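PDB 4L9P: CaaX farnesyltransferase alpha subunit Ram2 from Aspergillus fumigatus, which probably forms, with its beta subunit, the heterodimer that transfers farnesyl groups to CaaX-motif proteins, and probably also takes part in protein geranylgeranylation. Local coordinates for residues A[145-150]-A[177-182]; A[107-112]-A[131-136]; A[181-186]-A[204-209]. The protein carries 1 engineered substitution. All coordinates share one frame; numbering follows the deposited sequence.

Along the chain the three contacts follow one another as contact 2, contact 1 and contact 3, all in the all-helical array of prenyltransferase alpha-subunit repeats. Contacts 2 and 3 each join two segments within one sequence repeat, 105-136 and 179-207, whereas contact 1 ties together segments from two successive repeats. Contacts 1 and 3 share helix 180-192, with R181 and E182 serving both, and their centres are about 10 Å apart. Contact 2 is centred about 16 Å from contact 1, where M133 packs near E146, and about 23 Å from contact 3. Pairing within and between repeats thus builds one continuous helical scaffold.

Contact 1: residues A[145-150]-A[177-182]. With EDO (1,2-ethanediol), chain E.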
loop_
_atom_site.group_PDB
_atom_site.type_symbol
_atom_site.label_atom_id
_atom_site.label_comp_id
_atom_site.label_asym_id
_atom_site.label_seq_id
_atom_site.Cartn_x
_atom_site.Cartn_y
_atom_site.Cartn_z
ATOM N N ARG A 145 -11.147 11.914 -27.782
ATOM C CA ARG A 145 -10.415 12.885 -26.948
ATOM C C ARG A 145 -10.177 12.286 -25.560
ATOM O O ARG A 145 -9.835 13.006 -24.612
ATOM C CB ARG A 145 -11.225 14.194 -26.831
ATOM C CG ARG A 145 -11.235 14.967 -28.185
ATOM C CD ARG A 145 -9.819 15.439 -28.557
ATOM N NE ARG A 145 -9.810 16.247 -29.794
ATOM C CZ ARG A 145 -9.714 15.718 -31.011
ATOM N NH1 ARG A 145 -9.683 14.393 -31.171
ATOM N NH2 ARG A 145 -9.660 16.564 -32.047
ATOM N N GLU A 146 -10.279 10.986 -25.459
ATOM C CA GLU A 146 -10.045 10.322 -24.154
ATOM C C GLU A 146 -8.571 10.449 -23.771
ATOM O O GLU A 146 -8.253 10.774 -22.574
ATOM C CB GLU A 146 -10.418 8.829 -24.270
ATOM C CG GLU A 146 -10.185 8.041 -22.967
ATOM C CD GLU A 146 -11.130 8.409 -21.865
ATOM O OE1 GLU A 146 -11.994 9.307 -22.015
ATOM O OE2 GLU A 146 -10.988 7.858 -20.741
ATOM N N GLN A 147 -7.616 10.162 -24.655
ATOM C CA GLN A 147 -6.169 10.288 -24.287
ATOM C C GLN A 147 -5.844 11.744 -23.913
ATOM O O GLN A 147 -5.102 11.994 -22.935
ATOM C CB GLN A 147 -5.279 9.757 -25.429
ATOM C CG GLN A 147 -5.386 8.240 -25.584
ATOM C CD GLN A 147 -4.818 7.770 -26.888
ATOM O OE1 GLN A 147 -5.023 8.405 -27.933
ATOM N NE2 GLN A 147 -4.073 6.657 -26.867
ATOM N N ASP A 148 -6.422 12.707 -24.603
ATOM C CA ASP A 148 -6.170 14.100 -24.249
ATOM C C ASP A 148 -6.693 14.441 -22.851
ATOM O O ASP A 148 -6.058 15.223 -22.136
ATOM C CB ASP A 148 -6.879 15.050 -25.263
ATOM C CG ASP A 148 -6.088 15.224 -26.539
ATOM O OD1 ASP A 148 -5.066 14.561 -26.744
ATOM O OD2 ASP A 148 -6.511 16.031 -27.371
ATOM N N PHE A 149 -7.841 13.891 -22.464
ATOM C CA PHE A 149 -8.319 14.149 -21.117
ATOM C C PHE A 149 -7.316 13.588 -20.102
ATOM O O PHE A 149 -7.026 14.242 -19.053
ATOM C CB PHE A 149 -9.708 13.532 -20.830
ATOM C CG PHE A 149 -10.185 13.926 -19.469
ATOM C CD1 PHE A 149 -10.493 15.260 -19.230
ATOM C CD2 PHE A 149 -10.220 13.021 -18.432
ATOM C CE1 PHE A 149 -10.802 15.696 -17.947
ATOM C CE2 PHE A 149 -10.608 13.431 -17.127
ATOM C CZ PHE A 149 -10.857 14.771 -16.891
ATOM N N LEU A 150 -6.796 12.373 -20.324
ATOM C CA LEU A 150 -5.844 11.824 -19.365
ATOM C C LEU A 150 -4.614 12.757 -19.320
ATOM O O LEU A 150 -4.059 12.976 -18.210
ATOM C CB LEU A 150 -5.402 10.422 -19.776
ATOM C CG LEU A 150 -6.606 9.472 -19.861
ATOM C CD1 LEU A 150 -6.058 8.074 -20.155
ATOM C CD2 LEU A 150 -7.487 9.492 -18.613
ATOM N N TRP A 177 -1.519 -1.147 -27.089
ATOM C CA TRP A 177 -0.063 -1.268 -26.782
ATOM C C TRP A 177 0.762 -0.613 -27.867
ATOM O O TRP A 177 1.777 0.039 -27.543
ATOM C CB TRP A 177 0.385 -2.700 -26.610
ATOM C CG TRP A 177 -0.266 -3.421 -25.488
ATOM C CD1 TRP A 177 0.180 -3.488 -24.188
ATOM C CD2 TRP A 177 -1.438 -4.229 -25.551
ATOM N NE1 TRP A 177 -0.663 -4.267 -23.431
ATOM C CE2 TRP A 177 -1.680 -4.714 -24.241
ATOM C CE3 TRP A 177 -2.335 -4.572 -26.570
ATOM C CZ2 TRP A 177 -2.722 -5.569 -23.941
ATOM C CZ3 TRP A 177 -3.381 -5.428 -26.260
ATOM C CH2 TRP A 177 -3.571 -5.906 -24.945
ATOM N N ASP A 178 0.326 -0.729 -29.133
ATOM C CA ASP A 178 1.105 -0.159 -30.260
ATOM C C ASP A 178 0.507 1.133 -30.793
ATOM O O ASP A 178 0.930 1.671 -31.847
ATOM C CB ASP A 178 1.220 -1.165 -31.410
ATOM C CG ASP A 178 2.053 -2.401 -31.006
ATOM O OD1 ASP A 178 2.965 -2.269 -30.123
ATOM O OD2 ASP A 178 1.759 -3.503 -31.486
ATOM N N HIS A 179 -0.459 1.678 -30.036
ATOM C CA HIS A 179 -1.091 2.962 -30.484
ATOM C C HIS A 179 -0.071 4.093 -30.284
ATOM O O HIS A 179 0.467 4.256 -29.179
ATOM C CB HIS A 179 -2.350 3.170 -29.658
ATOM C CG HIS A 179 -3.171 4.360 -30.044
ATOM N ND1 HIS A 179 -2.782 5.686 -29.859
ATOM C CD2 HIS A 179 -4.403 4.391 -30.620
ATOM C CE1 HIS A 179 -3.762 6.474 -30.296
ATOM N NE2 HIS A 179 -4.746 5.702 -30.758
ATOM N N PRO A 180 0.170 4.960 -31.270
ATOM C CA PRO A 180 1.316 5.862 -31.163
ATOM C C PRO A 180 1.102 6.918 -30.095
ATOM O O PRO A 180 2.124 7.411 -29.563
ATOM C CB PRO A 180 1.400 6.534 -32.539
ATOM C CG PRO A 180 0.186 6.117 -33.242
ATOM C CD PRO A 180 -0.390 4.900 -32.657
ATOM N N ARG A 181 -0.143 7.242 -29.728
ATOM C CA ARG A 181 -0.300 8.261 -28.643
ATOM C C ARG A 181 0.118 7.708 -27.293
ATOM O O ARG A 181 0.461 8.478 -26.408
ATOM C CB ARG A 181 -1.712 8.796 -28.541
ATOM C CG ARG A 181 -1.970 9.930 -29.544
ATOM C CD ARG A 181 -1.190 11.215 -29.167
ATOM N NE ARG A 181 -1.600 11.637 -27.815
ATOM C CZ ARG A 181 -2.748 12.233 -27.494
ATOM N NH1 ARG A 181 -3.666 12.575 -28.434
ATOM N NH2 ARG A 181 -3.033 12.495 -26.247
ATOM N N GLU A 182 0.090 6.382 -27.123
ATOM C CA GLU A 182 0.499 5.856 -25.807
ATOM C C GLU A 182 1.987 6.084 -25.634
ATOM O O GLU A 182 2.411 6.625 -24.583
ATOM C CB GLU A 182 0.149 4.365 -25.706
ATOM C CG GLU A 182 -1.371 4.116 -25.540
ATOM C CD GLU A 182 -1.966 4.863 -24.354
ATOM O OE1 GLU A 182 -1.358 4.772 -23.258
ATOM O OE2 GLU A 182 -2.987 5.564 -24.470
HETATM C C1 EDO E . -14.873 12.147 -26.435
HETATM O O1 EDO E . -13.517 11.689 -26.360
HETATM C C2 EDO E . -15.107 13.380 -27.303
HETATM O O2 EDO E . -14.631 13.098 -28.641
#
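Charge pairing between D148 and R181 holds the outer side of this contact. The guanidinium grips a single carboxylate oxygen end-on: R181 NH2 lies 2.9 Å from D148 OD1, nearly in line with its C-O bond, while R181 NH1 donates to the same oxygen at 3.0 Å. The two hydrogen bonds are bent, since one acceptor must serve both nitrogens, and D148 OD1 sits somewhat off the guanidinium plane. Arginine suits the place because folds at chi2 and chi3 turn its NH1/NH2 end to face D148, while NE is held by a salt bridge to D185, which helps fix the guanidinium.

Deeper in, an amide does the bridging. Q147 keeps CG beside its own backbone N (chi1 -69°), and the extended chain beyond carries the amide across to E182. There Q147 NE2 donates to E182 OE2 at 2.8 Å, a fairly straight bond of 157° on the anti side of the carboxylate. The buried E182 is well satisfied, because R167 adds a salt bridge to OE2 and H202 a hydrogen bond to OE1; such partners would favour its charged form.

Packing completes the join. Q147 NE2 lies 3.2 Å above the H179 ring plane, toward its rim, with the amide turned 79° to the ring. Q147 CB lies over one face of the R181 guanidinium, nearest NH2. H179 is also the N-cap of helix 180-192: its ND1 accepts from R181 N at 3.1 Å, consistent with an unprotonated ND1. R145 N donates to O1 of a 1,2-ethanediol, probably from the crystallisation liquor, at 2.8 Å.

The contact joins the beginnings of helices 146-156 and 180-192, in successive repeats. Helix 161-174 runs against both, touching Q147, L150 and E182, while E146 pairs with R129 of helix 123-133 and F149 packs on helix 105-118.

Contact 2: residues A[107-112]-A[131-136]; sequences EEIEWL and VLMSSR
L132 points its two methyls into helix 105-118 and carries most of this apolar contact. CD1 is the branch that works hardest: L132 CD1 lies 3.8 Å from I109 CD1, 4.2 Å from L112 CD2 and just 3.4 Å from E108 CG, a tight fit. It is the reaching branch because CD1 continues the line from CA and CB (chi2 171°), and the leucine slides past I109 in the opposite direction while E108 crosses it at about a right angle. Branched aliphatic residues suit positions 109 and 112, since each presents a methyl to the buried L132 CD1.

M133 adds a second apolar touch. Its chain curls back at chi2 and chi3, which brings the terminal methyl to I109, with M133 CE 3.9 Å from I109 CD1. Methionine suits the place because its unbranched, flexible chain lets CE turn towards the isoleucine.

Polar groups are kept out of the hydrophobic centre. E108 lends its CG methylene to L132; bending at chi2 carries the carboxylate off to R94 in a salt bridge and to H128 in a hydrogen bond, and this buried acid is thereby compensated.

The two segments belong to consecutive helices, 105-118 and 123-133, of a single prenyltransferase repeat. Helix 88-100 backs E108, L112 and L132 from the preceding repeat, and helix 161-174 closes over M133 with Y166 and W169.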
loop_
_atom_site.group_PDB
_atom_site.type_symbol
_atom_site.label_atom_id
_atom_site.label_comp_id
_atom_site.label_asym_id
_atom_site.label_seq_id
_atom_site.Cartn_x
_atom_site.Cartn_y
_atom_site.Cartn_z
ATOM N N GLU A 107 -22.512 11.759 -22.475
ATOM C CA GLU A 107 -22.823 12.896 -21.607
ATOM C C GLU A 107 -22.370 12.646 -20.163
ATOM O O GLU A 107 -21.877 13.571 -19.495
ATOM C CB GLU A 107 -24.327 13.227 -21.651
ATOM C CG GLU A 107 -24.685 13.845 -22.978
ATOM C CD GLU A 107 -26.153 14.125 -23.117
ATOM O OE1 GLU A 107 -26.935 13.737 -22.196
ATOM O OE2 GLU A 107 -26.522 14.731 -24.172
ATOM N N GLU A 108 -22.466 11.411 -19.694
ATOM C CA GLU A 108 -21.946 11.080 -18.376
ATOM C C GLU A 108 -20.434 11.297 -18.323
ATOM O O GLU A 108 -19.949 11.835 -17.285
ATOM C CB GLU A 108 -22.313 9.639 -17.968
ATOM C CG GLU A 108 -21.706 9.198 -16.614
ATOM C CD GLU A 108 -22.293 9.847 -15.344
ATOM O OE1 GLU A 108 -23.155 10.763 -15.427
ATOM O OE2 GLU A 108 -21.869 9.444 -14.215
ATOM N N ILE A 109 -19.698 10.882 -19.338
ATOM C CA ILE A 109 -18.255 11.136 -19.316
ATOM C C ILE A 109 -17.944 12.627 -19.302
ATOM O O ILE A 109 -17.057 13.056 -18.553
ATOM C CB ILE A 109 -17.543 10.423 -20.485
ATOM C CG1 ILE A 109 -17.545 8.885 -20.271
ATOM C CG2 ILE A 109 -16.138 10.967 -20.696
ATOM C CD1 ILE A 109 -16.530 8.380 -19.229
ATOM N N GLU A 110 -18.679 13.441 -20.050
ATOM C CA GLU A 110 -18.373 14.862 -20.000
ATOM C C GLU A 110 -18.655 15.435 -18.595
ATOM O O GLU A 110 -17.886 16.289 -18.102
ATOM C CB GLU A 110 -19.136 15.590 -21.127
ATOM C CG GLU A 110 -18.687 15.097 -22.509
ATOM C CD GLU A 110 -17.202 15.382 -22.827
ATOM O OE1 GLU A 110 -16.828 16.589 -22.787
ATOM O OE2 GLU A 110 -16.409 14.430 -23.085
ATOM N N TRP A 111 -19.692 14.950 -17.915
ATOM C CA TRP A 111 -19.920 15.360 -16.506
ATOM C C TRP A 111 -18.775 14.840 -15.596
ATOM O O TRP A 111 -18.228 15.603 -14.761
ATOM C CB TRP A 111 -21.265 14.812 -16.042
ATOM C CG TRP A 111 -21.503 14.990 -14.586
ATOM C CD1 TRP A 111 -22.004 16.112 -13.966
ATOM C CD2 TRP A 111 -21.279 14.024 -13.550
ATOM N NE1 TRP A 111 -22.084 15.897 -12.584
ATOM C CE2 TRP A 111 -21.664 14.622 -12.318
ATOM C CE3 TRP A 111 -20.809 12.708 -13.544
ATOM C CZ2 TRP A 111 -21.567 13.940 -11.104
ATOM C CZ3 TRP A 111 -20.713 12.038 -12.335
ATOM C CH2 TRP A 111 -21.080 12.671 -11.128
ATOM N N LEU A 112 -18.397 13.569 -15.765
ATOM C CA LEU A 112 -17.358 12.970 -14.922
ATOM C C LEU A 112 -16.041 13.717 -15.092
ATOM O O LEU A 112 -15.314 13.913 -14.113
ATOM C CB LEU A 112 -17.211 11.497 -15.339
ATOM C CG LEU A 112 -16.232 10.728 -14.425
ATOM C CD1 LEU A 112 -16.680 10.684 -12.952
ATOM C CD2 LEU A 112 -16.060 9.312 -15.012
ATOM N N VAL A 131 -15.895 1.635 -15.192
ATOM C CA VAL A 131 -17.235 0.989 -15.264
ATOM C C VAL A 131 -17.955 1.474 -16.531
ATOM O O VAL A 131 -18.512 0.656 -17.261
ATOM C CB VAL A 131 -18.046 1.304 -13.964
ATOM C CG1 VAL A 131 -19.517 0.865 -14.103
ATOM C CG2 VAL A 131 -17.368 0.576 -12.797
ATOM N N LEU A 132 -17.941 2.770 -16.788
ATOM C CA LEU A 132 -18.639 3.295 -17.942
ATOM C C LEU A 132 -17.962 2.921 -19.232
ATOM O O LEU A 132 -18.610 2.418 -20.178
ATOM C CB LEU A 132 -18.677 4.812 -17.880
ATOM C CG LEU A 132 -19.367 5.463 -16.670
ATOM C CD1 LEU A 132 -19.089 7.004 -16.717
ATOM C CD2 LEU A 132 -20.826 5.147 -16.657
ATOM N N MET A 133 -16.636 3.126 -19.300
ATOM C CA MET A 133 -15.918 2.961 -20.544
ATOM C C MET A 133 -15.803 1.487 -20.971
ATOM O O MET A 133 -15.596 1.174 -22.170
ATOM C CB MET A 133 -14.507 3.526 -20.330
ATOM C CG MET A 133 -13.664 3.671 -21.633
ATOM S SD MET A 133 -14.364 4.800 -22.843
ATOM C CE MET A 133 -14.568 6.266 -21.888
ATOM N N SER A 134 -15.995 0.590 -20.035
ATOM C CA SER A 134 -15.959 -0.840 -20.346
ATOM C C SER A 134 -17.190 -1.292 -21.140
ATOM O O SER A 134 -17.226 -2.442 -21.599
ATOM C CB SER A 134 -15.845 -1.671 -19.053
ATOM O OG SER A 134 -17.028 -1.587 -18.301
ATOM N N SER A 135 -18.210 -0.435 -21.261
ATOM C CA SER A 135 -19.417 -0.883 -21.985
ATOM C C SER A 135 -19.195 -0.744 -23.478
ATOM O O SER A 135 -19.236 0.403 -24.018
ATOM C CB SER A 135 -20.584 -0.037 -21.578
ATOM O OG SER A 135 -21.706 -0.489 -22.378
ATOM N N ARG A 136 -19.001 -1.881 -24.159
ATOM C CA ARG A 136 -18.681 -1.854 -25.593
ATOM C C ARG A 136 -19.868 -1.360 -26.451
ATOM O O ARG A 136 -19.676 -0.771 -27.532
ATOM C CB ARG A 136 -18.142 -3.229 -26.052
ATOM C CG ARG A 136 -16.623 -3.363 -25.693
ATOM C CD ARG A 136 -16.008 -4.684 -26.187
ATOM N NE ARG A 136 -14.717 -4.936 -25.563
ATOM C CZ ARG A 136 -13.576 -4.326 -25.890
ATOM N NH1 ARG A 136 -13.545 -3.381 -26.818
ATOM N NH2 ARG A 136 -12.482 -4.689 -25.283
#

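Contact 3: residues A[181-186]-A[204-209]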
loop_
_atom_site.group_PDB
_atom_site.type_symbol
_atom_site.label_atom_id
_atom_site.label_comp_id
_atom_site.label_asym_id
_atom_site.label_seq_id
_atom_site.Cartn_x
_atom_site.Cartn_y
_atom_site.Cartn_z
ATOM N N ARG A 181 -0.143 7.242 -29.728
ATOM C CA ARG A 181 -0.300 8.261 -28.643
ATOM C C ARG A 181 0.118 7.708 -27.293
ATOM O O ARG A 181 0.461 8.478 -26.408
ATOM C CB ARG A 181 -1.712 8.796 -28.541
ATOM C CG ARG A 181 -1.970 9.930 -29.544
ATOM C CD ARG A 181 -1.190 11.215 -29.167
ATOM N NE ARG A 181 -1.600 11.637 -27.815
ATOM C CZ ARG A 181 -2.748 12.233 -27.494
ATOM N NH1 ARG A 181 -3.666 12.575 -28.434
ATOM N NH2 ARG A 181 -3.033 12.495 -26.247
ATOM N N GLU A 182 0.090 6.382 -27.123
ATOM C CA GLU A 182 0.499 5.856 -25.807
ATOM C C GLU A 182 1.987 6.084 -25.634
ATOM O O GLU A 182 2.411 6.625 -24.583
ATOM C CB GLU A 182 0.149 4.365 -25.706
ATOM C CG GLU A 182 -1.371 4.116 -25.540
ATOM C CD GLU A 182 -1.966 4.863 -24.354
ATOM O OE1 GLU A 182 -1.358 4.772 -23.258
ATOM O OE2 GLU A 182 -2.987 5.564 -24.470
ATOM N N ILE A 183 2.805 5.699 -26.591
ATOM C CA ILE A 183 4.232 5.972 -26.495
ATOM C C ILE A 183 4.529 7.460 -26.557
ATOM O O ILE A 183 5.398 7.944 -25.820
ATOM C CB ILE A 183 5.028 5.123 -27.491
ATOM C CG1 ILE A 183 6.466 5.044 -27.089
ATOM C CG2 ILE A 183 4.843 5.588 -28.966
ATOM C CD1 ILE A 183 6.624 4.042 -25.805
ATOM N N GLN A 184 3.832 8.208 -27.418
ATOM C CA GLN A 184 4.124 9.632 -27.506
ATOM C C GLN A 184 3.805 10.333 -26.197
ATOM O O GLN A 184 4.581 11.232 -25.765
ATOM C CB GLN A 184 3.271 10.256 -28.622
ATOM C CG GLN A 184 3.342 11.779 -28.689
ATOM C CD GLN A 184 2.441 12.299 -29.802
ATOM O OE1 GLN A 184 2.390 11.710 -30.913
ATOM N NE2 GLN A 184 1.664 13.338 -29.487
ATOM N N ASP A 185 2.709 9.955 -25.525
ATOM C CA ASP A 185 2.376 10.636 -24.257
ATOM C C ASP A 185 3.384 10.251 -23.160
ATOM O O ASP A 185 3.789 11.123 -22.391
ATOM C CB ASP A 185 0.931 10.294 -23.846
ATOM C CG ASP A 185 -0.102 10.975 -24.726
ATOM O OD1 ASP A 185 0.265 11.771 -25.653
ATOM O OD2 ASP A 185 -1.291 10.709 -24.495
ATOM N N VAL A 186 3.820 8.985 -23.142
ATOM C CA VAL A 186 4.891 8.624 -22.198
ATOM C C VAL A 186 6.149 9.439 -22.495
ATOM O O VAL A 186 6.754 9.981 -21.562
ATOM C CB VAL A 186 5.183 7.104 -22.358
ATOM C CG1 VAL A 186 6.616 6.742 -21.889
ATOM C CG2 VAL A 186 4.155 6.282 -21.649
ATOM N N TYR A 204 6.916 0.204 -19.818
ATOM C CA TYR A 204 7.170 -1.235 -19.753
ATOM C C TYR A 204 5.897 -2.025 -20.180
ATOM O O TYR A 204 5.966 -2.997 -20.950
ATOM C CB TYR A 204 7.599 -1.655 -18.330
ATOM C CG TYR A 204 7.913 -3.144 -18.313
ATOM C CD1 TYR A 204 6.907 -4.116 -18.087
ATOM C CD2 TYR A 204 9.239 -3.597 -18.486
ATOM C CE1 TYR A 204 7.199 -5.487 -18.090
ATOM C CE2 TYR A 204 9.547 -4.963 -18.467
ATOM C CZ TYR A 204 8.508 -5.902 -18.304
ATOM O OH TYR A 204 8.795 -7.260 -18.320
ATOM N N MET A 205 4.737 -1.612 -19.716
ATOM C CA MET A 205 3.524 -2.287 -20.139
ATOM C C MET A 205 3.355 -2.226 -21.665
ATOM O O MET A 205 3.040 -3.249 -22.328
ATOM C CB MET A 205 2.349 -1.621 -19.505
ATOM C CG MET A 205 1.048 -2.355 -19.806
ATOM S SD MET A 205 -0.083 -1.330 -20.701
ATOM C CE MET A 205 0.499 0.253 -20.662
ATOM N N LEU A 206 3.579 -1.043 -22.246
ATOM C CA LEU A 206 3.346 -0.901 -23.704
ATOM C C LEU A 206 4.296 -1.802 -24.444
ATOM O O LEU A 206 3.908 -2.384 -25.470
ATOM C CB LEU A 206 3.633 0.545 -24.128
ATOM C CG LEU A 206 2.666 1.594 -23.576
ATOM C CD1 LEU A 206 3.120 2.996 -23.994
ATOM C CD2 LEU A 206 1.202 1.338 -24.009
ATOM N N ARG A 207 5.545 -1.895 -24.002
ATOM C CA ARG A 207 6.561 -2.606 -24.789
ATOM C C ARG A 207 6.694 -4.092 -24.467
ATOM O O ARG A 207 6.957 -4.899 -25.385
ATOM C CB ARG A 207 7.916 -1.927 -24.639
ATOM C CG ARG A 207 7.956 -0.484 -25.220
ATOM C CD ARG A 207 7.884 -0.548 -26.715
ATOM N NE ARG A 207 8.346 0.676 -27.349
ATOM C CZ ARG A 207 7.645 1.313 -28.288
ATOM N NH1 ARG A 207 6.397 0.894 -28.582
ATOM N NH2 ARG A 207 8.166 2.390 -28.868
ATOM N N PHE A 208 6.515 -4.441 -23.193
ATOM C CA PHE A 208 6.883 -5.763 -22.696
ATOM C C PHE A 208 5.776 -6.390 -21.928
ATOM O O PHE A 208 5.910 -7.546 -21.542
ATOM C CB PHE A 208 8.199 -5.689 -21.879
ATOM C CG PHE A 208 9.343 -5.255 -22.712
ATOM C CD1 PHE A 208 9.839 -6.121 -23.663
ATOM C CD2 PHE A 208 9.834 -3.950 -22.642
ATOM C CE1 PHE A 208 10.858 -5.731 -24.501
ATOM C CE2 PHE A 208 10.891 -3.552 -23.452
ATOM C CZ PHE A 208 11.382 -4.458 -24.408
ATOM N N GLY A 209 4.672 -5.682 -21.701
ATOM C CA GLY A 209 3.596 -6.297 -20.928
ATOM C C GLY A 209 2.828 -7.377 -21.665
ATOM O O GLY A 209 2.711 -7.332 -22.889
#
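In I183, chi1 of -161° and chi2 of 74° together carry CD1 to R207 and leave CG2 in the crowded position between N and the carbonyl carbon. R207 answers with a bend at chi2 that folds its guanidinium back over the isoleucine. The outcome is a flat charged group resting on an aliphatic chain: I183 CD1 stands 3.7 Å above the plane, over the centre of the R207 guanidinium, and I183 CG1 is 3.6 Å from R207 NH2. Arginine fits here because its flat, poorly hydrated faces can pack while its edge stays available for hydrogen bonds, and R207 NE indeed pairs with E244 in a salt bridge.

L206 fills the middle of the contact, its chain extended towards helix 180-192. Both methyls lie against E182 CB, with L206 CD2 3.6 Å and L206 CD1 3.7 Å from it, and L206 CD1 also comes within 3.8 Å of I183 N. The same methyl packs on two aliphatic side chains about one turn apart: L206 CD1 is 4.1 Å from I183 CD1 and 4.2 Å from V186 CG2. Isoleucine and valine suit these positions because each offers a methyl to the buried leucine.

Helices 180-192 and 197-208 form a helical hairpin within one prenyltransferase repeat; their segment axes approach to 10.5 Å and are inclined well off antiparallel, with 139° between their directions. Helix 161-174 packs on E182, M205 and L206 through V171, and helix 259-272 supports Y204 and F208. Beyond them, the ring of Y204 stacks with Y298 of the beta subunit Ram1, bringing helix 197-208 to the subunit interface.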